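Side-chain contacts in putative N-acetylmuramoyl-L-alanine amidase,autolysin cwp6 (Peptoclostridium difficile, PDB 5J72), which probably hydrolyses the amide link between N-acetylmuramic acid and L-alanine in peptidoglycan, as a zinc-dependent autolysin carrying CWB2 modules that anchor it to the cell wall: residues S195-L200 with K226-V231; E270-N275 with Y312-S317; E348-V353 with P390-P395. One frame throughout, in Å; residues are numbered along the deposited sequence.

Contact 1: S195-L200 with K226-V231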
loop_
_atom_site.group_PDB
_atom_site.type_symbol
_atom_site.label_atom_id
_atom_site.label_comp_id
_atom_site.label_asym_id
_atom_site.label_seq_id
_atom_site.Cartn_x
_atom_site.Cartn_y
_atom_site.Cartn_z
ATOM N N SER A 195 -27.184 5.702 3.900
ATOM C CA SER A 195 -25.899 5.937 4.531
ATOM C C SER A 195 -25.277 7.218 3.871
ATOM O O SER A 195 -24.922 8.139 4.615
ATOM C CB SER A 195 -25.021 4.681 4.364
ATOM O OG SER A 195 -24.800 4.402 2.989
ATOM N N THR A 196 -25.205 7.315 2.553
ATOM C CA THR A 196 -24.622 8.509 1.899
ATOM C C THR A 196 -25.504 9.783 2.158
ATOM O O THR A 196 -24.987 10.853 2.435
ATOM C CB THR A 196 -24.520 8.275 0.361
ATOM O OG1 THR A 196 -23.637 7.168 0.173
ATOM C CG2 THR A 196 -23.982 9.518 -0.393
ATOM N N LYS A 197 -26.851 9.628 2.061
ATOM C CA LYS A 197 -27.748 10.765 2.297
ATOM C C LYS A 197 -27.502 11.339 3.708
ATOM O O LYS A 197 -27.405 12.542 3.848
ATOM C CB LYS A 197 -29.198 10.238 2.144
ATOM C CG LYS A 197 -30.254 11.117 2.812
ATOM C CD LYS A 197 -31.693 10.511 2.574
ATOM C CE LYS A 197 -32.763 11.352 3.267
ATOM N NZ LYS A 197 -33.173 12.474 2.379
ATOM N N ALA A 198 -27.387 10.493 4.741
ATOM C CA ALA A 198 -27.232 11.002 6.099
ATOM C C ALA A 198 -25.867 11.631 6.294
ATOM O O ALA A 198 -25.755 12.608 7.052
ATOM C CB ALA A 198 -27.431 9.856 7.127
ATOM N N GLU A 199 -24.806 11.082 5.647
ATOM C CA GLU A 199 -23.502 11.695 5.868
ATOM C C GLU A 199 -23.407 13.023 5.094
ATOM O O GLU A 199 -22.757 13.946 5.571
ATOM C CB GLU A 199 -22.374 10.684 5.434
ATOM C CG GLU A 199 -20.938 11.244 5.594
ATOM C CD GLU A 199 -20.569 11.570 7.058
ATOM O OE1 GLU A 199 -21.376 11.255 7.995
ATOM O OE2 GLU A 199 -19.463 12.136 7.276
ATOM N N LEU A 200 -24.005 13.125 3.876
ATOM C CA LEU A 200 -24.034 14.392 3.171
ATOM C C LEU A 200 -24.739 15.423 4.113
ATOM O O LEU A 200 -24.273 16.544 4.273
ATOM C CB LEU A 200 -24.885 14.330 1.868
ATOM C CG LEU A 200 -24.203 13.624 0.692
ATOM C CD1 LEU A 200 -25.183 13.453 -0.410
ATOM C CD2 LEU A 200 -23.023 14.490 0.229
ATOM N N LYS A 226 -29.507 16.465 -4.139
ATOM C CA LYS A 226 -30.021 17.810 -3.748
ATOM C C LYS A 226 -31.189 17.702 -2.767
ATOM O O LYS A 226 -31.452 18.650 -2.015
ATOM C CB LYS A 226 -30.437 18.601 -4.986
ATOM C CG LYS A 226 -29.226 18.953 -5.816
ATOM C CD LYS A 226 -29.682 19.596 -7.119
ATOM C CE LYS A 226 -28.616 20.525 -7.592
ATOM N NZ LYS A 226 -28.695 20.770 -9.050
ATOM N N SER A 227 -31.901 16.571 -2.746
ATOM C CA SER A 227 -32.978 16.441 -1.766
ATOM C C SER A 227 -32.385 16.258 -0.447
ATOM O O SER A 227 -32.992 16.641 0.553
ATOM C CB SER A 227 -33.851 15.224 -2.045
ATOM O OG SER A 227 -34.691 15.592 -3.117
ATOM N N ALA A 228 -31.210 15.669 -0.388
ATOM C CA ALA A 228 -30.582 15.506 0.911
ATOM C C ALA A 228 -30.049 16.833 1.394
ATOM O O ALA A 228 -30.325 17.209 2.536
ATOM C CB ALA A 228 -29.431 14.479 0.836
ATOM N N VAL A 229 -29.274 17.544 0.557
ATOM C CA VAL A 229 -28.675 18.834 0.909
ATOM C C VAL A 229 -28.707 19.609 -0.381
ATOM O O VAL A 229 -28.226 19.091 -1.400
ATOM C CB VAL A 229 -27.226 18.691 1.446
ATOM C CG1 VAL A 229 -26.671 20.059 1.883
ATOM C CG2 VAL A 229 -27.208 17.708 2.628
ATOM N N ASN A 230 -29.289 20.848 -0.370
ATOM C CA ASN A 230 -29.449 21.598 -1.611
ATOM C C ASN A 230 -28.172 22.259 -2.057
ATOM O O ASN A 230 -28.072 23.487 -2.134
ATOM C CB ASN A 230 -30.540 22.655 -1.451
ATOM C CG ASN A 230 -30.962 23.193 -2.791
ATOM O OD1 ASN A 230 -30.921 22.433 -3.794
ATOM N ND2 ASN A 230 -31.400 24.431 -2.931
ATOM N N VAL A 231 -27.176 21.412 -2.401
ATOM C CA VAL A 231 -25.882 21.927 -2.831
ATOM C C VAL A 231 -25.810 22.292 -4.326
ATOM O O VAL A 231 -26.662 21.902 -5.102
ATOM C CB VAL A 231 -24.849 20.771 -2.658
ATOM C CG1 VAL A 231 -24.646 20.430 -1.165
ATOM C CG2 VAL A 231 -25.321 19.519 -3.458
#
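Lys197 and Leu200, one helical turn apart on helix 194-203, meet Ala228 and Val229 where helix 219-228 runs out. Leu200 points its CB at the other segment, while Lys197 leaves its helix obliquely and is carried closer by its chain. The pairing follows the backbone spacing: the CA atoms of Lys197 and Ala228 are 5.7 Å apart, and those of Leu200 and Val229 6.8 Å. Ala228 points its methyl at the first helix, and its CB rests 4.0 Å from Lys197 CG. It therefore meets the root of the lysine chain, not its ammonium group. The lysine lies alongside the methyl because CG stands anti to the backbone N (chi1 160°); the chain then runs extended and bends only at its last torsion. The same methyl, Ala228 CB, also lies 4.1 Å from Lys197 O, CG and O being on one side of it.

Val229 is the first residue to leave helical backbone angles, and its side chain also points at the opposing helix. In the conformer described, CG2 sits 3.6 Å from Leu200 O and 4.2 Å from Leu200 CB; this branch assignment is tentative, since a second modelled copy may place its methyls differently. The isobutyl end of Leu200 belongs to the module interior, packing on Leu185, Ile192 and Val208. Val231 packs on Val208 of strand 207-211 as well.

No hydrogen bond joins the two segments directly, although Lys201 NZ, one residue past the first, bonds to Ala228 O. About 190 Å² is buried in all. Methyls set against aliphatic stems and a carbonyl imply that the direct contact is probably held by van der Waals forces, buried Ala228 and Leu200 forming its water-excluding part, with the Lys201 bond adding a polar tie to the last helical carbonyl.

Contact 2: E270-N275 with Y312-S317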
loop_
_atom_site.group_PDB
_atom_site.type_symbol
_atom_site.label_atom_id
_atom_site.label_comp_id
_atom_site.label_asym_id
_atom_site.label_seq_id
_atom_site.Cartn_x
_atom_site.Cartn_y
_atom_site.Cartn_z
ATOM N N GLU A 270 -5.528 -0.384 -13.643
ATOM C CA GLU A 270 -6.412 0.120 -12.601
ATOM C C GLU A 270 -5.715 0.023 -11.232
ATOM O O GLU A 270 -5.794 0.967 -10.440
ATOM C CB GLU A 270 -7.716 -0.692 -12.586
ATOM C CG GLU A 270 -8.599 -0.362 -13.788
ATOM C CD GLU A 270 -9.922 -1.187 -13.818
ATOM O OE1 GLU A 270 -10.713 -0.991 -14.773
ATOM O OE2 GLU A 270 -10.171 -1.992 -12.886
ATOM N N TYR A 271 -5.054 -1.143 -10.940
ATOM C CA TYR A 271 -4.369 -1.276 -9.653
ATOM C C TYR A 271 -3.100 -0.452 -9.650
ATOM O O TYR A 271 -2.648 -0.074 -8.585
ATOM C CB TYR A 271 -4.061 -2.740 -9.326
ATOM C CG TYR A 271 -5.267 -3.355 -8.659
ATOM C CD1 TYR A 271 -6.247 -4.006 -9.407
ATOM C CD2 TYR A 271 -5.442 -3.271 -7.285
ATOM C CE1 TYR A 271 -7.358 -4.566 -8.802
ATOM C CE2 TYR A 271 -6.569 -3.820 -6.669
ATOM C CZ TYR A 271 -7.517 -4.472 -7.432
ATOM O OH TYR A 271 -8.629 -5.034 -6.850
ATOM N N ASP A 272 -2.519 -0.139 -10.797
ATOM C CA ASP A 272 -1.360 0.761 -10.798
ATOM C C ASP A 272 -1.844 2.159 -10.331
ATOM O O ASP A 272 -1.202 2.837 -9.503
ATOM C CB ASP A 272 -0.802 0.859 -12.234
ATOM C CG ASP A 272 -0.152 -0.443 -12.648
ATOM O OD1 ASP A 272 0.562 -1.055 -11.805
ATOM O OD2 ASP A 272 -0.369 -0.884 -13.805
ATOM N N ALA A 273 -2.994 2.610 -10.899
ATOM C CA ALA A 273 -3.560 3.926 -10.544
ATOM C C ALA A 273 -3.911 3.911 -9.002
ATOM O O ALA A 273 -3.570 4.828 -8.252
ATOM C CB ALA A 273 -4.808 4.195 -11.395
ATOM N N LEU A 274 -4.578 2.882 -8.558
ATOM C CA LEU A 274 -4.929 2.772 -7.145
ATOM C C LEU A 274 -3.694 2.777 -6.266
ATOM O O LEU A 274 -3.648 3.492 -5.260
ATOM C CB LEU A 274 -5.621 1.347 -6.968
ATOM C CG LEU A 274 -6.172 1.012 -5.570
ATOM C CD1 LEU A 274 -7.143 -0.157 -5.669
ATOM C CD2 LEU A 274 -5.116 0.606 -4.601
ATOM N N ASN A 275 -2.660 1.995 -6.649
ATOM C CA ASN A 275 -1.451 1.951 -5.823
ATOM C C ASN A 275 -0.736 3.312 -5.676
ATOM O O ASN A 275 -0.113 3.506 -4.666
ATOM C CB ASN A 275 -0.419 0.916 -6.448
ATOM C CG ASN A 275 -0.768 -0.499 -5.953
ATOM O OD1 ASN A 275 -1.219 -0.635 -4.801
ATOM N ND2 ASN A 275 -0.660 -1.576 -6.771
ATOM N N TYR A 312 6.172 10.226 -13.639
ATOM C CA TYR A 312 6.455 8.896 -13.114
ATOM C C TYR A 312 5.576 7.944 -13.834
ATOM O O TYR A 312 4.502 8.328 -14.253
ATOM C CB TYR A 312 6.172 8.804 -11.606
ATOM C CG TYR A 312 7.136 9.635 -10.812
ATOM C CD1 TYR A 312 6.858 10.967 -10.524
ATOM C CD2 TYR A 312 8.359 9.109 -10.386
ATOM C CE1 TYR A 312 7.762 11.763 -9.838
ATOM C CE2 TYR A 312 9.279 9.905 -9.695
ATOM C CZ TYR A 312 8.973 11.224 -9.431
ATOM O OH TYR A 312 9.865 12.040 -8.784
ATOM N N TYR A 313 6.039 6.708 -14.040
ATOM C CA TYR A 313 5.271 5.682 -14.754
ATOM C C TYR A 313 5.006 4.522 -13.823
ATOM O O TYR A 313 5.961 3.843 -13.408
ATOM C CB TYR A 313 6.099 5.187 -15.979
ATOM C CG TYR A 313 6.611 6.346 -16.798
ATOM C CD1 TYR A 313 5.814 6.939 -17.784
ATOM C CD2 TYR A 313 7.876 6.880 -16.574
ATOM C CE1 TYR A 313 6.274 8.031 -18.511
ATOM C CE2 TYR A 313 8.333 7.972 -17.291
ATOM C CZ TYR A 313 7.528 8.548 -18.254
ATOM O OH TYR A 313 7.957 9.670 -18.937
ATOM N N ILE A 314 3.747 4.239 -13.516
ATOM C CA ILE A 314 3.428 3.166 -12.597
ATOM C C ILE A 314 2.920 2.014 -13.427
ATOM O O ILE A 314 1.844 2.122 -13.991
ATOM C CB ILE A 314 2.308 3.599 -11.554
ATOM C CG1 ILE A 314 2.654 4.984 -10.937
ATOM C CG2 ILE A 314 2.137 2.523 -10.434
ATOM C CD1 ILE A 314 4.059 5.094 -10.252
ATOM N N GLY A 315 3.663 0.928 -13.523
ATOM C CA GLY A 315 3.224 -0.175 -14.376
ATOM C C GLY A 315 4.434 -0.746 -15.121
ATOM O O GLY A 315 5.401 -0.021 -15.345
ATOM N N GLY A 316 4.384 -2.028 -15.503
ATOM C CA GLY A 316 5.499 -2.639 -16.234
ATOM C C GLY A 316 5.437 -2.300 -17.719
ATOM O O GLY A 316 4.568 -1.551 -18.178
ATOM N N SER A 317 6.390 -2.872 -18.480
ATOM C CA SER A 317 6.575 -2.693 -19.930
ATOM C C SER A 317 5.352 -3.039 -20.747
ATOM O O SER A 317 5.106 -2.426 -21.786
ATOM C CB SER A 317 7.720 -3.600 -20.407
ATOM O OG SER A 317 8.874 -2.935 -19.941
HETATM O O HOH W 1 -0.159 1.043 -15.674
HETATM O O HOH W 2 1.059 -2.938 -15.048
#
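Asp272 meets Ile314 and Gly315 where helix 270-283 passes the C-terminal end of strand 308-314, in the parallel alpha/beta fold of a CWB2 module whose four strands run in the order 2-1-3-4. The tight part lies at the base of the aspartate. Its CB is 3.4 Å from Ile314 O, while Ile314 CG2 reaches to 3.5 Å from Asp272 O. The helix carbonyl and the strand carbonyl thus each face an aliphatic carbon of the other residue. CG2, anti to the backbone N, is the isoleucine branch turned to the helix; the end of the side chain leads away, and Ile314 also touches Phe357 of helix 346-357.

Beyond CB the packing opens, and the carboxylate of the partly exposed Asp272 faces the hydrated side. It lies over the Gly315 backbone, its two oxygens nearly equidistant from Gly315 CA (OD1 at 3.8 Å and OD2 at 3.7 Å), and no direct hydrogen bond spans the gap. Gly315 has phi 140° and psi 153°, a conformation that suits glycine, and the absence of a side chain lets the carboxylate settle there. OD2 instead accepts a hydrogen bond from each of two waters. One also donates to Ile314 O, bridging helix and strand end. The second lies 2.8 Å from Asp272 OD2 and accepts only a weak bond, with 3.5 Å between the water oxygen and Gly316 N.

Contact 3: E348-V353 with P390-P395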
loop_
_atom_site.group_PDB
_atom_site.type_symbol
_atom_site.label_atom_id
_atom_site.label_comp_id
_atom_site.label_asym_id
_atom_site.label_seq_id
_atom_site.Cartn_x
_atom_site.Cartn_y
_atom_site.Cartn_z
ATOM N N GLU A 348 3.089 -6.686 -5.308
ATOM C CA GLU A 348 4.470 -6.222 -5.467
ATOM C C GLU A 348 4.474 -4.798 -5.901
ATOM O O GLU A 348 5.346 -4.033 -5.460
ATOM C CB GLU A 348 5.309 -7.078 -6.504
ATOM C CG GLU A 348 6.801 -6.720 -6.287
ATOM C CD GLU A 348 7.725 -7.597 -7.138
ATOM O OE1 GLU A 348 7.250 -8.120 -8.135
ATOM O OE2 GLU A 348 8.903 -7.724 -6.781
ATOM N N THR A 349 3.526 -4.387 -6.745
ATOM C CA THR A 349 3.580 -2.961 -7.156
ATOM C C THR A 349 3.243 -2.026 -5.907
ATOM O O THR A 349 3.855 -1.005 -5.719
ATOM C CB THR A 349 2.531 -2.727 -8.233
ATOM O OG1 THR A 349 2.826 -3.611 -9.358
ATOM C CG2 THR A 349 2.550 -1.281 -8.693
ATOM N N ASN A 350 2.284 -2.465 -5.102
ATOM C CA ASN A 350 1.957 -1.701 -3.870
ATOM C C ASN A 350 3.212 -1.573 -3.000
ATOM O O ASN A 350 3.570 -0.474 -2.531
ATOM C CB ASN A 350 0.849 -2.426 -3.149
ATOM C CG ASN A 350 0.382 -1.653 -1.912
ATOM O OD1 ASN A 350 0.622 -2.113 -0.786
ATOM N ND2 ASN A 350 -0.272 -0.454 -2.065
ATOM N N ALA A 351 3.970 -2.713 -2.814
ATOM C CA ALA A 351 5.185 -2.647 -1.967
ATOM C C ALA A 351 6.238 -1.779 -2.611
ATOM O O ALA A 351 6.938 -1.038 -1.884
ATOM C CB ALA A 351 5.764 -4.076 -1.724
ATOM N N ASN A 352 6.380 -1.802 -3.964
ATOM C CA ASN A 352 7.440 -0.962 -4.560
ATOM C C ASN A 352 7.064 0.524 -4.498
ATOM O O ASN A 352 7.964 1.396 -4.404
ATOM C CB ASN A 352 7.708 -1.361 -6.063
ATOM C CG ASN A 352 8.566 -2.638 -6.110
ATOM O OD1 ASN A 352 9.371 -2.895 -5.175
ATOM N ND2 ASN A 352 8.445 -3.469 -7.125
ATOM N N VAL A 353 5.765 0.827 -4.606
ATOM C CA VAL A 353 5.374 2.261 -4.471
ATOM C C VAL A 353 5.681 2.721 -3.035
ATOM O O VAL A 353 6.168 3.821 -2.826
ATOM C CB VAL A 353 3.857 2.413 -4.749
ATOM C CG1 VAL A 353 3.314 3.731 -4.145
ATOM C CG2 VAL A 353 3.609 2.343 -6.269
ATOM N N PRO A 390 0.732 6.099 3.489
ATOM C CA PRO A 390 0.430 5.182 2.382
ATOM C C PRO A 390 -0.729 4.267 2.625
ATOM O O PRO A 390 -1.127 3.991 3.764
ATOM C CB PRO A 390 1.721 4.336 2.255
ATOM C CG PRO A 390 2.308 4.360 3.751
ATOM C CD PRO A 390 1.891 5.694 4.337
ATOM N N ILE A 391 -1.282 3.761 1.511
ATOM C CA ILE A 391 -2.275 2.704 1.615
ATOM C C ILE A 391 -1.541 1.385 1.239
ATOM O O ILE A 391 -0.879 1.313 0.197
ATOM C CB ILE A 391 -3.421 2.950 0.612
ATOM C CG1 ILE A 391 -4.242 4.194 1.093
ATOM C CG2 ILE A 391 -4.355 1.699 0.518
ATOM C CD1 ILE A 391 -5.318 4.607 0.018
ATOM N N LEU A 392 -1.666 0.383 2.091
ATOM C CA LEU A 392 -1.136 -0.956 1.833
ATOM C C LEU A 392 -2.295 -1.817 1.449
ATOM O O LEU A 392 -3.327 -1.755 2.120
ATOM C CB LEU A 392 -0.520 -1.480 3.131
ATOM C CG LEU A 392 0.192 -2.840 2.927
ATOM C CD1 LEU A 392 1.419 -2.857 3.781
ATOM C CD2 LEU A 392 -0.820 -3.950 3.308
ATOM N N ILE A 393 -2.179 -2.627 0.356
ATOM C CA ILE A 393 -3.282 -3.508 0.039
ATOM C C ILE A 393 -2.801 -4.978 0.190
ATOM O O ILE A 393 -1.652 -5.265 -0.113
ATOM C CB ILE A 393 -3.845 -3.306 -1.398
ATOM C CG1 ILE A 393 -2.738 -3.428 -2.472
ATOM C CG2 ILE A 393 -4.500 -1.862 -1.462
ATOM C CD1 ILE A 393 -3.332 -3.409 -3.947
ATOM N N THR A 394 -3.687 -5.857 0.627
ATOM C CA THR A 394 -3.284 -7.251 0.805
ATOM C C THR A 394 -4.560 -8.017 0.827
ATOM O O THR A 394 -5.635 -7.477 1.091
ATOM C CB THR A 394 -2.459 -7.404 2.095
ATOM O OG1 THR A 394 -1.775 -8.670 2.064
ATOM C CG2 THR A 394 -3.330 -7.301 3.376
ATOM N N PRO A 395 -4.500 -9.325 0.499
ATOM C CA PRO A 395 -5.766 -10.059 0.529
ATOM C C PRO A 395 -6.338 -10.193 1.946
ATOM O O PRO A 395 -5.632 -10.033 2.925
ATOM C CB PRO A 395 -5.373 -11.450 -0.088
ATOM C CG PRO A 395 -4.189 -11.136 -0.943
ATOM C CD PRO A 395 -3.413 -10.138 -0.079
#
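Asn350 extends its amide from helix 346-357 to the backbone of strand 391-394, bridging Ile391 and Ile393, two positions apart, with two hydrogen bonds. Its ND2 donates to Ile391 O at 2.9 Å with an N-H...O angle of 169°, nearly straight; this acceptor lies close to the amide plane of the asparagine. In return, Ile393 N donates to Asn350 OD1 at 3.1 Å. That second bond is less well directed: the donor stands above the carbonyl plane, off the lone pairs. Leu392, between the two, brings its CA to 3.4 Å from Asn350 OD1.

With CG anti to the backbone N (chi1 -176°), the amide of Asn350 is carried toward the strand; helix and strand segments run at 159°, nearly antiparallel, their axes approaching to 8.2 Å. Ile393 CG1 lies over one face of the amide, 3.6 Å from Asn350 CG, and the two side chains cross at an oblique angle.

The buried ND2 probably donates a second time, to a residue of helix 270-283. On the strand, Leu392 and Thr394 direct their backbone bonds to strand 362-370 and, for Thr394, also Ser371 just beyond it, whereas Ile391 O and Ile393 N, on the opposite edge, face the helix and are satisfied by Asn350. Ile393 O has its own partner, His403 NE2. The arrangement is that of a side-chain amide pairing with the outer edge of a parallel sheet, supplying the bonds that a further strand would give, here on the edge strand of a CWB2 module.

The three contacts follow one another along the chain. Contact 1 stands apart, its centre 34 Å from that of contact 2 and 33 Å from that of contact 3, with nearest atoms about 19 and 18 Å away. Contacts 2 and 3 have centres 11 Å apart and touch. A probable hydrogen bond links Asn275 OD1 to Asn350 ND2 at 2.9 Å, and Asn275 O packs 3.5 Å from Val353 CG1, consistent with an interface between two CWB2 modules. None lies at the zinc site of His460, Glu477 and His530; the Leu392 side chain is about 10 Å from the bound sodium ion.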